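Local coordinates for encapsidation protein (Lactococcus phage asccphi28, PDB 7JQP), which probably powers the packaging of viral DNA as the ATPase subunit of a phage packaging motor with an ASCE fold, at residues A[44-50]-A[115-121]; A[51-57]-A[121-127]; A[140-146]-A[181-187]. All blocks are in the same frame, centred on the assembly; numbering follows the deposited sequence.

Interaction 1 (A[44-50]-A[115-121])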
loop_
_atom_site.group_PDB
_atom_site.type_symbol
_atom_site.label_atom_id
_atom_site.label_comp_id
_atom_site.label_asym_id
_atom_site.label_seq_id
_atom_site.Cartn_x
_atom_site.Cartn_y
_atom_site.Cartn_z
ATOM N N LEU A 44 -29.703 15.731 -13.921
ATOM C CA LEU A 44 -28.536 16.188 -13.179
ATOM C C LEU A 44 -28.105 17.574 -13.645
ATOM O O LEU A 44 -27.735 18.427 -12.829
ATOM C CB LEU A 44 -27.372 15.212 -13.339
ATOM C CG LEU A 44 -27.446 13.841 -12.671
ATOM C CD1 LEU A 44 -28.477 12.977 -13.380
ATOM C CD2 LEU A 44 -26.093 13.163 -12.648
ATOM N N PHE A 45 -28.137 17.815 -14.962
ATOM C CA PHE A 45 -27.633 19.081 -15.480
ATOM C C PHE A 45 -28.566 20.240 -15.127
ATOM O O PHE A 45 -28.097 21.314 -14.732
ATOM C CB PHE A 45 -27.412 19.013 -16.995
ATOM C CG PHE A 45 -26.232 18.156 -17.413
ATOM C CD1 PHE A 45 -25.450 17.502 -16.474
ATOM C CD2 PHE A 45 -25.876 18.057 -18.749
ATOM C CE1 PHE A 45 -24.368 16.728 -16.862
ATOM C CE2 PHE A 45 -24.790 17.293 -19.142
ATOM C CZ PHE A 45 -24.035 16.631 -18.198
ATOM N N PHE A 46 -29.886 20.051 -15.256
ATOM C CA PHE A 46 -30.816 21.167 -15.156
ATOM C C PHE A 46 -31.894 21.041 -14.084
ATOM O O PHE A 46 -32.605 22.026 -13.843
ATOM C CB PHE A 46 -31.512 21.394 -16.509
ATOM C CG PHE A 46 -30.584 21.325 -17.683
ATOM C CD1 PHE A 46 -29.652 22.323 -17.905
ATOM C CD2 PHE A 46 -30.638 20.254 -18.562
ATOM C CE1 PHE A 46 -28.791 22.259 -18.984
ATOM C CE2 PHE A 46 -29.780 20.185 -19.642
ATOM C CZ PHE A 46 -28.856 21.189 -19.854
ATOM N N ASN A 47 -32.052 19.887 -13.439
ATOM C CA ASN A 47 -33.079 19.719 -12.417
ATOM C C ASN A 47 -32.532 19.764 -10.995
ATOM O O ASN A 47 -33.267 19.461 -10.049
ATOM C CB ASN A 47 -33.839 18.406 -12.638
ATOM C CG ASN A 47 -34.730 18.445 -13.866
ATOM O OD1 ASN A 47 -35.049 19.516 -14.383
ATOM N ND2 ASN A 47 -35.134 17.273 -14.341
ATOM N N ASN A 48 -31.264 20.132 -10.816
ATOM C CA ASN A 48 -30.694 20.347 -9.485
ATOM C C ASN A 48 -30.766 19.083 -8.632
ATOM O O ASN A 48 -31.032 19.137 -7.429
ATOM C CB ASN A 48 -31.391 21.512 -8.776
ATOM C CG ASN A 48 -30.415 22.541 -8.244
ATOM O OD1 ASN A 48 -29.921 23.385 -8.992
ATOM N ND2 ASN A 48 -30.134 22.477 -6.947
ATOM N N VAL A 49 -30.513 17.937 -9.250
ATOM C CA VAL A 49 -30.493 16.661 -8.551
ATOM C C VAL A 49 -29.142 16.006 -8.790
ATOM O O VAL A 49 -28.604 16.048 -9.902
ATOM C CB VAL A 49 -31.647 15.741 -9.006
ATOM C CG1 VAL A 49 -32.953 16.186 -8.369
ATOM C CG2 VAL A 49 -31.780 15.749 -10.520
ATOM N N SER A 50 -28.613 15.371 -7.756
ATOM C CA SER A 50 -27.320 14.712 -7.829
ATOM C C SER A 50 -27.522 13.222 -8.068
ATOM O O SER A 50 -28.639 12.701 -8.043
ATOM C CB SER A 50 -26.518 14.945 -6.545
ATOM O OG SER A 50 -26.381 16.328 -6.270
ATOM N N PHE A 115 -20.716 19.548 -12.150
ATOM C CA PHE A 115 -21.286 20.151 -13.351
ATOM C C PHE A 115 -21.612 21.602 -13.033
ATOM O O PHE A 115 -22.502 21.878 -12.220
ATOM C CB PHE A 115 -22.533 19.389 -13.797
ATOM C CG PHE A 115 -23.303 20.064 -14.893
ATOM C CD1 PHE A 115 -22.974 19.852 -16.219
ATOM C CD2 PHE A 115 -24.365 20.901 -14.596
ATOM C CE1 PHE A 115 -23.685 20.465 -17.228
ATOM C CE2 PHE A 115 -25.079 21.518 -15.604
ATOM C CZ PHE A 115 -24.737 21.300 -16.922
ATOM N N ASP A 116 -20.886 22.531 -13.657
ATOM C CA ASP A 116 -21.104 23.961 -13.421
ATOM C C ASP A 116 -20.980 24.277 -11.934
ATOM O O ASP A 116 -21.818 24.965 -11.347
ATOM C CB ASP A 116 -22.468 24.372 -13.975
ATOM C CG ASP A 116 -22.448 24.560 -15.476
ATOM O OD1 ASP A 116 -21.551 23.979 -16.122
ATOM O OD2 ASP A 116 -23.380 25.190 -16.018
ATOM N N ASP A 117 -19.916 23.755 -11.322
ATOM C CA ASP A 117 -19.589 23.986 -9.918
ATOM C C ASP A 117 -20.578 23.335 -8.962
ATOM O O ASP A 117 -20.634 23.706 -7.785
ATOM C CB ASP A 117 -19.494 25.487 -9.612
ATOM C CG ASP A 117 -18.247 26.130 -10.188
ATOM O OD1 ASP A 117 -17.364 25.388 -10.665
ATOM O OD2 ASP A 117 -18.163 27.377 -10.189
ATOM N N ARG A 118 -21.344 22.352 -9.428
ATOM C CA ARG A 118 -22.292 21.638 -8.582
ATOM C C ARG A 118 -22.078 20.142 -8.752
ATOM O O ARG A 118 -22.133 19.627 -9.873
ATOM C CB ARG A 118 -23.738 22.008 -8.924
ATOM C CG ARG A 118 -24.771 21.305 -8.054
ATOM C CD ARG A 118 -26.181 21.748 -8.405
ATOM N NE ARG A 118 -26.437 21.619 -9.837
ATOM C CZ ARG A 118 -26.930 20.531 -10.421
ATOM N NH1 ARG A 118 -27.232 19.458 -9.702
ATOM N NH2 ARG A 118 -27.121 20.519 -11.733
ATOM N N CYS A 119 -21.851 19.449 -7.640
ATOM C CA CYS A 119 -21.637 18.010 -7.690
ATOM C C CYS A 119 -22.883 17.311 -8.213
ATOM O O CYS A 119 -23.984 17.504 -7.689
ATOM C CB CYS A 119 -21.286 17.481 -6.301
ATOM S SG CYS A 119 -21.035 15.695 -6.235
ATOM N N ILE A 120 -22.702 16.495 -9.247
ATOM C CA ILE A 120 -23.803 15.744 -9.832
ATOM C C ILE A 120 -23.643 14.241 -9.674
ATOM O O ILE A 120 -24.637 13.512 -9.817
ATOM C CB ILE A 120 -23.983 16.099 -11.324
ATOM C CG1 ILE A 120 -22.643 15.991 -12.055
ATOM C CG2 ILE A 120 -24.573 17.494 -11.469
ATOM C CD1 ILE A 120 -22.776 15.828 -13.556
ATOM N N VAL A 121 -22.446 13.741 -9.386
ATOM C CA VAL A 121 -22.223 12.315 -9.183
ATOM C C VAL A 121 -21.337 12.116 -7.963
ATOM O O VAL A 121 -20.332 12.812 -7.788
ATOM C CB VAL A 121 -21.598 11.656 -10.429
ATOM C CG1 VAL A 121 -21.416 10.163 -10.205
ATOM C CG2 VAL A 121 -22.477 11.900 -11.651
#

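Interaction 2 (A[51-57]-A[121-127])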
loop_
_atom_site.group_PDB
_atom_site.type_symbol
_atom_site.label_atom_id
_atom_site.label_comp_id
_atom_site.label_asym_id
_atom_site.label_seq_id
_atom_site.Cartn_x
_atom_site.Cartn_y
_atom_site.Cartn_z
HETATM N N MSE A 51 -26.413 12.541 -8.320
HETATM C CA MSE A 51 -26.429 11.108 -8.556
HETATM C C MSE A 51 -25.366 10.465 -7.686
HETATM O O MSE A 51 -24.370 11.093 -7.328
HETATM C CB MSE A 51 -26.175 10.792 -10.026
HETATM C CG MSE A 51 -26.151 9.308 -10.357
HETATM SE SE MSE A 51 -25.268 8.983 -12.068
HETATM C CE MSE A 51 -26.101 7.286 -12.530
ATOM N N VAL A 52 -25.581 9.198 -7.357
ATOM C CA VAL A 52 -24.631 8.410 -6.591
ATOM C C VAL A 52 -24.317 7.140 -7.369
ATOM O O VAL A 52 -25.228 6.386 -7.728
ATOM C CB VAL A 52 -25.185 8.080 -5.197
ATOM C CG1 VAL A 52 -24.330 7.028 -4.569
ATOM C CG2 VAL A 52 -25.217 9.319 -4.322
ATOM N N TYR A 53 -23.032 6.901 -7.611
ATOM C CA TYR A 53 -22.563 5.681 -8.253
ATOM C C TYR A 53 -21.986 4.771 -7.176
ATOM O O TYR A 53 -21.028 5.150 -6.493
ATOM C CB TYR A 53 -21.516 5.989 -9.320
ATOM C CG TYR A 53 -21.100 4.779 -10.118
ATOM C CD1 TYR A 53 -21.969 4.197 -11.031
ATOM C CD2 TYR A 53 -19.836 4.223 -9.971
ATOM C CE1 TYR A 53 -21.597 3.094 -11.769
ATOM C CE2 TYR A 53 -19.454 3.118 -10.709
ATOM C CZ TYR A 53 -20.339 2.557 -11.606
ATOM O OH TYR A 53 -19.968 1.457 -12.342
ATOM N N LEU A 54 -22.557 3.580 -7.032
ATOM C CA LEU A 54 -22.215 2.682 -5.940
ATOM C C LEU A 54 -21.484 1.457 -6.471
ATOM O O LEU A 54 -21.802 0.947 -7.551
ATOM C CB LEU A 54 -23.468 2.250 -5.175
ATOM C CG LEU A 54 -23.216 1.555 -3.838
ATOM C CD1 LEU A 54 -22.653 2.545 -2.827
ATOM C CD2 LEU A 54 -24.486 0.912 -3.310
ATOM N N ARG A 55 -20.503 0.994 -5.700
ATOM C CA ARG A 55 -19.726 -0.192 -6.019
ATOM C C ARG A 55 -19.489 -0.971 -4.735
ATOM O O ARG A 55 -19.415 -0.393 -3.648
ATOM C CB ARG A 55 -18.393 0.181 -6.674
ATOM C CG ARG A 55 -18.499 0.574 -8.139
ATOM C CD ARG A 55 -18.986 -0.586 -9.004
ATOM N NE ARG A 55 -18.494 -0.483 -10.375
ATOM C CZ ARG A 55 -17.716 -1.385 -10.974
ATOM N NH1 ARG A 55 -17.338 -2.487 -10.339
ATOM N NH2 ARG A 55 -17.326 -1.185 -12.224
ATOM N N ARG A 56 -19.354 -2.292 -4.865
ATOM C CA ARG A 56 -19.227 -3.119 -3.671
ATOM C C ARG A 56 -17.934 -2.828 -2.917
ATOM O O ARG A 56 -17.939 -2.736 -1.684
ATOM C CB ARG A 56 -19.302 -4.603 -4.030
ATOM C CG ARG A 56 -19.325 -5.500 -2.803
ATOM C CD ARG A 56 -19.664 -6.940 -3.136
ATOM N NE ARG A 56 -21.100 -7.152 -3.275
ATOM C CZ ARG A 56 -21.750 -7.202 -4.434
ATOM N NH1 ARG A 56 -21.099 -7.062 -5.582
ATOM N NH2 ARG A 56 -23.059 -7.402 -4.441
ATOM N N LEU A 57 -16.819 -2.687 -3.630
ATOM C CA LEU A 57 -15.512 -2.574 -3.002
ATOM C C LEU A 57 -14.835 -1.264 -3.375
ATOM O O LEU A 57 -15.082 -0.695 -4.442
ATOM C CB LEU A 57 -14.609 -3.746 -3.405
ATOM C CG LEU A 57 -15.075 -5.132 -2.961
ATOM C CD1 LEU A 57 -14.181 -6.206 -3.556
ATOM C CD2 LEU A 57 -15.098 -5.225 -1.444
ATOM N N VAL A 121 -22.446 13.741 -9.386
ATOM C CA VAL A 121 -22.223 12.315 -9.183
ATOM C C VAL A 121 -21.337 12.116 -7.963
ATOM O O VAL A 121 -20.332 12.812 -7.788
ATOM C CB VAL A 121 -21.598 11.656 -10.429
ATOM C CG1 VAL A 121 -21.416 10.163 -10.205
ATOM C CG2 VAL A 121 -22.477 11.900 -11.651
ATOM N N TYR A 122 -21.728 11.165 -7.117
ATOM C CA TYR A 122 -20.956 10.749 -5.958
ATOM C C TYR A 122 -20.541 9.297 -6.160
ATOM O O TYR A 122 -21.350 8.469 -6.593
ATOM C CB TYR A 122 -21.746 10.827 -4.642
ATOM C CG TYR A 122 -22.198 12.189 -4.171
ATOM C CD1 TYR A 122 -23.345 12.777 -4.681
ATOM C CD2 TYR A 122 -21.511 12.859 -3.163
ATOM C CE1 TYR A 122 -23.774 14.011 -4.231
ATOM C CE2 TYR A 122 -21.933 14.091 -2.706
ATOM C CZ TYR A 122 -23.066 14.662 -3.241
ATOM O OH TYR A 122 -23.489 15.891 -2.786
ATOM N N PHE A 123 -19.291 8.984 -5.847
ATOM C CA PHE A 123 -18.785 7.619 -5.897
ATOM C C PHE A 123 -18.621 7.105 -4.473
ATOM O O PHE A 123 -17.942 7.733 -3.655
ATOM C CB PHE A 123 -17.467 7.567 -6.671
ATOM C CG PHE A 123 -17.618 7.927 -8.129
ATOM C CD1 PHE A 123 -17.984 6.970 -9.061
ATOM C CD2 PHE A 123 -17.414 9.228 -8.560
ATOM C CE1 PHE A 123 -18.132 7.301 -10.395
ATOM C CE2 PHE A 123 -17.562 9.563 -9.893
ATOM C CZ PHE A 123 -17.923 8.598 -10.812
ATOM N N ILE A 124 -19.264 5.972 -4.185
ATOM C CA ILE A 124 -19.292 5.378 -2.856
ATOM C C ILE A 124 -19.045 3.884 -2.963
ATOM O O ILE A 124 -19.453 3.232 -3.927
ATOM C CB ILE A 124 -20.649 5.599 -2.152
ATOM C CG1 ILE A 124 -21.062 7.058 -2.187
ATOM C CG2 ILE A 124 -20.632 5.027 -0.735
ATOM C CD1 ILE A 124 -22.475 7.237 -1.733
ATOM N N ALA A 125 -18.433 3.333 -1.922
ATOM C CA ALA A 125 -18.151 1.909 -1.838
ATOM C C ALA A 125 -18.931 1.322 -0.673
ATOM O O ALA A 125 -18.900 1.862 0.439
ATOM C CB ALA A 125 -16.651 1.661 -1.659
ATOM N N LEU A 126 -19.643 0.228 -0.936
ATOM C CA LEU A 126 -20.451 -0.395 0.104
ATOM C C LEU A 126 -19.592 -0.818 1.286
ATOM O O LEU A 126 -20.063 -0.810 2.428
ATOM C CB LEU A 126 -21.198 -1.586 -0.487
ATOM C CG LEU A 126 -22.498 -2.036 0.175
ATOM C CD1 LEU A 126 -23.431 -0.885 0.479
ATOM C CD2 LEU A 126 -23.177 -3.053 -0.748
ATOM N N SER A 127 -18.329 -1.172 1.037
ATOM C CA SER A 127 -17.429 -1.518 2.132
ATOM C C SER A 127 -17.252 -0.343 3.086
ATOM O O SER A 127 -17.162 -0.531 4.305
ATOM C CB SER A 127 -16.074 -1.953 1.578
ATOM O OG SER A 127 -16.188 -2.354 0.225
#

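Interaction 3 (A[140-146]-A[181-187])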
loop_
_atom_site.group_PDB
_atom_site.type_symbol
_atom_site.label_atom_id
_atom_site.label_comp_id
_atom_site.label_asym_id
_atom_site.label_seq_id
_atom_site.Cartn_x
_atom_site.Cartn_y
_atom_site.Cartn_z
ATOM N N VAL A 140 -29.969 13.954 -3.955
ATOM C CA VAL A 140 -29.734 12.750 -4.754
ATOM C C VAL A 140 -31.067 12.165 -5.215
ATOM O O VAL A 140 -31.931 11.845 -4.394
ATOM C CB VAL A 140 -28.925 11.718 -3.955
ATOM C CG1 VAL A 140 -28.564 10.527 -4.828
ATOM C CG2 VAL A 140 -27.687 12.362 -3.373
ATOM N N LYS A 141 -31.220 11.994 -6.534
ATOM C CA LYS A 141 -32.420 11.400 -7.107
ATOM C C LYS A 141 -32.168 10.030 -7.723
ATOM O O LYS A 141 -33.118 9.256 -7.881
ATOM C CB LYS A 141 -33.012 12.313 -8.194
ATOM C CG LYS A 141 -34.276 11.768 -8.863
ATOM C CD LYS A 141 -34.699 12.615 -10.066
ATOM C CE LYS A 141 -36.031 12.147 -10.636
ATOM N NZ LYS A 141 -36.363 12.821 -11.923
ATOM N N TYR A 142 -30.920 9.709 -8.061
ATOM C CA TYR A 142 -30.580 8.454 -8.715
ATOM C C TYR A 142 -29.486 7.758 -7.920
ATOM O O TYR A 142 -28.509 8.394 -7.514
ATOM C CB TYR A 142 -30.095 8.683 -10.151
ATOM C CG TYR A 142 -31.116 9.276 -11.097
ATOM C CD1 TYR A 142 -31.975 8.463 -11.826
ATOM C CD2 TYR A 142 -31.212 10.650 -11.272
ATOM C CE1 TYR A 142 -32.902 9.003 -12.700
ATOM C CE2 TYR A 142 -32.136 11.199 -12.140
ATOM C CZ TYR A 142 -32.980 10.373 -12.849
ATOM O OH TYR A 142 -33.900 10.927 -13.712
ATOM N N LEU A 143 -29.648 6.454 -7.707
ATOM C CA LEU A 143 -28.618 5.615 -7.107
ATOM C C LEU A 143 -28.416 4.415 -8.019
ATOM O O LEU A 143 -29.367 3.674 -8.289
ATOM C CB LEU A 143 -29.009 5.168 -5.699
ATOM C CG LEU A 143 -28.040 4.208 -5.011
ATOM C CD1 LEU A 143 -26.598 4.641 -5.191
ATOM C CD2 LEU A 143 -28.373 4.099 -3.532
ATOM N N VAL A 144 -27.190 4.231 -8.501
ATOM C CA VAL A 144 -26.863 3.150 -9.423
ATOM C C VAL A 144 -25.839 2.239 -8.764
ATOM O O VAL A 144 -24.730 2.676 -8.428
ATOM C CB VAL A 144 -26.337 3.681 -10.766
ATOM C CG1 VAL A 144 -26.004 2.526 -11.697
ATOM C CG2 VAL A 144 -27.363 4.600 -11.399
ATOM N N PHE A 145 -26.207 0.976 -8.591
ATOM C CA PHE A 145 -25.346 -0.058 -8.022
ATOM C C PHE A 145 -24.911 -0.930 -9.201
ATOM O O PHE A 145 -25.616 -1.859 -9.596
ATOM C CB PHE A 145 -26.090 -0.853 -6.954
ATOM C CG PHE A 145 -25.196 -1.669 -6.054
ATOM C CD1 PHE A 145 -23.912 -2.020 -6.437
ATOM C CD2 PHE A 145 -25.656 -2.089 -4.817
ATOM C CE1 PHE A 145 -23.105 -2.770 -5.601
ATOM C CE2 PHE A 145 -24.854 -2.837 -3.979
ATOM C CZ PHE A 145 -23.580 -3.180 -4.370
ATOM N N ASP A 146 -23.757 -0.608 -9.777
ATOM C CA ASP A 146 -23.261 -1.332 -10.938
ATOM C C ASP A 146 -22.534 -2.598 -10.500
ATOM O O ASP A 146 -21.966 -2.666 -9.405
ATOM C CB ASP A 146 -22.330 -0.441 -11.758
ATOM C CG ASP A 146 -22.233 -0.876 -13.207
ATOM O OD1 ASP A 146 -22.821 -1.922 -13.559
ATOM O OD2 ASP A 146 -21.578 -0.165 -13.997
ATOM N N ASP A 181 -39.299 11.206 -4.601
ATOM C CA ASP A 181 -38.765 11.071 -5.957
ATOM C C ASP A 181 -37.336 10.552 -5.855
ATOM O O ASP A 181 -36.375 11.317 -5.758
ATOM C CB ASP A 181 -38.833 12.400 -6.697
ATOM C CG ASP A 181 -38.803 12.231 -8.205
ATOM O OD1 ASP A 181 -38.975 11.089 -8.679
ATOM O OD2 ASP A 181 -38.610 13.240 -8.917
ATOM N N PHE A 182 -37.198 9.230 -5.873
ATOM C CA PHE A 182 -35.904 8.567 -5.785
ATOM C C PHE A 182 -35.928 7.346 -6.691
ATOM O O PHE A 182 -36.968 6.706 -6.864
ATOM C CB PHE A 182 -35.601 8.175 -4.330
ATOM C CG PHE A 182 -34.168 7.814 -4.076
ATOM C CD1 PHE A 182 -33.244 8.791 -3.743
ATOM C CD2 PHE A 182 -33.749 6.496 -4.139
ATOM C CE1 PHE A 182 -31.924 8.462 -3.497
ATOM C CE2 PHE A 182 -32.431 6.161 -3.893
ATOM C CZ PHE A 182 -31.518 7.145 -3.569
ATOM N N TYR A 183 -34.778 7.035 -7.283
ATOM C CA TYR A 183 -34.655 5.895 -8.179
ATOM C C TYR A 183 -33.408 5.098 -7.831
ATOM O O TYR A 183 -32.353 5.670 -7.543
ATOM C CB TYR A 183 -34.601 6.341 -9.646
ATOM C CG TYR A 183 -35.942 6.758 -10.205
ATOM C CD1 TYR A 183 -36.407 8.058 -10.054
ATOM C CD2 TYR A 183 -36.747 5.850 -10.880
ATOM C CE1 TYR A 183 -37.635 8.442 -10.563
ATOM C CE2 TYR A 183 -37.974 6.224 -11.392
ATOM C CZ TYR A 183 -38.414 7.521 -11.231
ATOM O OH TYR A 183 -39.637 7.900 -11.737
ATOM N N LEU A 184 -33.539 3.773 -7.860
ATOM C CA LEU A 184 -32.436 2.858 -7.604
ATOM C C LEU A 184 -32.277 1.925 -8.793
ATOM O O LEU A 184 -33.248 1.298 -9.229
ATOM C CB LEU A 184 -32.674 2.047 -6.326
ATOM C CG LEU A 184 -31.741 0.856 -6.093
ATOM C CD1 LEU A 184 -30.294 1.312 -5.981
ATOM C CD2 LEU A 184 -32.148 0.073 -4.852
ATOM N N PHE A 185 -31.055 1.830 -9.310
ATOM C CA PHE A 185 -30.741 0.963 -10.438
ATOM C C PHE A 185 -29.697 -0.051 -9.994
ATOM O O PHE A 185 -28.618 0.326 -9.526
ATOM C CB PHE A 185 -30.234 1.772 -11.633
ATOM C CG PHE A 185 -31.325 2.441 -12.422
ATOM C CD1 PHE A 185 -31.799 3.689 -12.053
ATOM C CD2 PHE A 185 -31.876 1.823 -13.533
ATOM C CE1 PHE A 185 -32.803 4.309 -12.778
ATOM C CE2 PHE A 185 -32.880 2.437 -14.261
ATOM C CZ PHE A 185 -33.343 3.682 -13.882
HETATM N N MSE A 186 -30.024 -1.331 -10.130
HETATM C CA MSE A 186 -29.090 -2.413 -9.838
HETATM C C MSE A 186 -28.674 -3.076 -11.147
HETATM O O MSE A 186 -29.504 -3.657 -11.845
HETATM C CB MSE A 186 -29.721 -3.432 -8.897
HETATM C CG MSE A 186 -29.622 -3.064 -7.424
HETATM SE SE MSE A 186 -31.008 -3.936 -6.353
HETATM C CE MSE A 186 -30.219 -3.711 -4.588
ATOM N N LEU A 187 -27.388 -2.986 -11.478
ATOM C CA LEU A 187 -26.858 -3.489 -12.737
ATOM C C LEU A 187 -25.914 -4.652 -12.469
ATOM O O LEU A 187 -24.966 -4.521 -11.688
ATOM C CB LEU A 187 -26.122 -2.380 -13.492
ATOM C CG LEU A 187 -26.875 -1.061 -13.662
ATOM C CD1 LEU A 187 -25.933 0.041 -14.124
ATOM C CD2 LEU A 187 -28.021 -1.224 -14.650
#

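Interaction 1 (A[44-50]-A[115-121])
The rings of Phe45 and Phe115 form an offset stack: their planes are 4° from parallel, the centroids are 4.0 Å apart, and CE1 of Phe115 lies over the centre of the Phe45 ring. CB of Phe45 adds a CH-pi contact, 3.9 Å from the Phe115 centroid and above its face. At the edge of the Phe45 ring, in its plane, CD1 of Ile120 approaches CE1 to 3.8 Å. One residue earlier in the helix, the CD2 branch of Leu44 reaches across Ile120 at about a right angle, 3.9 Å from its CB, and also touches CG2 of Val121.

Arg118 supplies the polar part. Its chain runs straight from the backbone and then bends at CG-CD (chi3 52°), which turns the guanidinium edge toward the last turn of helix 32-46. That edge points at Leu44 O, to which NH2 donates, although the modelled length is too short to be trusted at this resolution; NH1 makes a weak bond to the same oxygen. CA of Asn48 lies above one guanidinium face, toward its rim. Farther along, Ser50 OG donates to Cys119 O at 3.0 Å.

Phe115 and Arg118 exchange backbone hydrogen bonds around Asp116 and Asp117, closing a two-residue beta-hairpin turn. The Asp116 carboxylate is bonded to Glu105 N and His104 ND1, and the His104 ring stacks on Phe115. Just beyond the turn, Ile120 and Val121 face Ile113 in a classic beta bulge. The contact thus seats the C-terminal end of helix 32-46 on the hairpin of strands 112-115 and 118-125, with Ile106 of strand 102-109 beside both phenylalanines.

Interaction 2 (A[51-57]-A[121-127])
The Tyr53 and Phe123 rings meet obliquely, with planes at 71° and centroids 5.6 Å apart. CD2 of Tyr53 arrives at the edge of the Phe123 ring, near its plane, 3.4 Å from CD1. CG1 of Val121 lies over one face of Phe123, toward the rim. The first torsions bring the rings together: Tyr53 has CG anti to its nitrogen (chi1 -174°), whereas Phe123 keeps CG beside its own. Phe69 packs edge-to-face with both rings, and Lys66 makes a cation-pi contact with Phe123. On the other side of the sheet, Tyr122 has Met51 O at its ring edge, in plane, 3.3 Å from CD1.

These side chains ride on two neighbouring strands, 50-55 and 118-125, whose short axes run parallel within 25°. The hydrogen bonds step from strand to strand as in a regular parallel pair: Tyr122 N to Met51 O, Tyr53 N to Tyr122 O, Ile124 N to Tyr53 O at 3.0 Å, and onward to Leu126 N on Arg55 O at 2.8 Å. They belong to the central sheet of the P-loop NTPase domain, with strand 140-145 on the other flank of strand 50-55.

On the face shared by Val52, Leu54 and Ile124, Val52 CG1 touches Ile124 CD1, while Leu54 CD1 lies 3.7 Å from Ile124 CB; helix 164-175 packs against both Val52 and Leu54. Beyond the strand end, Arg56 O is gripped twice by Ser127: OG bonds at 2.6 Å in the carbonyl plane, on a lone pair, and N bonds from a tilted position. The Arg56 guanidinium bonds to Val148 O and Glu164. Arg55 NE donates to Tyr53 OH at 3.1 Å, slightly out of the guanidinium plane, and NH1 pairs with Glu60. Tyr53 OH is also hydrogen-bonded to Asp146 OD2.

Interaction 3 (A[140-146]-A[181-187])
Phe145 N donates to Phe185 O at 2.7 Å and 173°, and Phe185 N reaches Leu143 O at the same length. Bonds from Tyr183 N to Lys141 O, Leu143 N to Tyr183 O and Leu187 N to Phe145 O complete the parallel ladder, whose short axes differ by 15°.

On one face, Val144 CG1 meets Leu187 CD1 at 3.5 Å. Farther toward the strand starts on the same face, the Tyr142 and Tyr183 rings are nearly parallel but slid apart, so they barely overlap. On the other face, Leu143 lies alongside Leu184, CG to CD1 3.8 Å, and its CB touches CZ of Phe182. At the strand starts the fully extended Lys141 puts CE against Asp181 OD2; their salt bridge, NZ to OD2, is long at 3.8 Å, and Asp43 and Arg20 respectively are the stronger partners.

The Asp146 carboxylate lies beside the Leu187 side chain. It is about 5 Å from a sulfate and touches the probable Walker A loop, consistent with a Walker B position. Strand 140-145, helix 164-175 and strand 183-188 form a beta-alpha-beta crossover, and strand 183-188 separates 140-145 from P-loop strand 21-26, the strand insertion that defines ASCE ATPases.

How the interactions relate
All three contacts are largely buried and reach one sheet, whose order places 118-125, 50-55, 140-145 and 183-188 side by side. Interactions 1 and 2 share Val121 and strand 118-125: the first sets a helix end against the hairpin turn that leads into this strand, through stacked rings and an arginine, the second pairs its remainder with strand 50-55. Interactions 2 and 3 are both parallel ladders, linked by Leu54 N to Val144 O; the Tyr53-Asp146 hydrogen bond carries this link toward the probable nucleotide pocket. Interaction 1 is peripheral, its centre about 25 Å from the chain centre, against about 12 and 11 Å for 2 and 3. All three reach a second subunit, interaction 1 by hydrogen bonds, the others by packing.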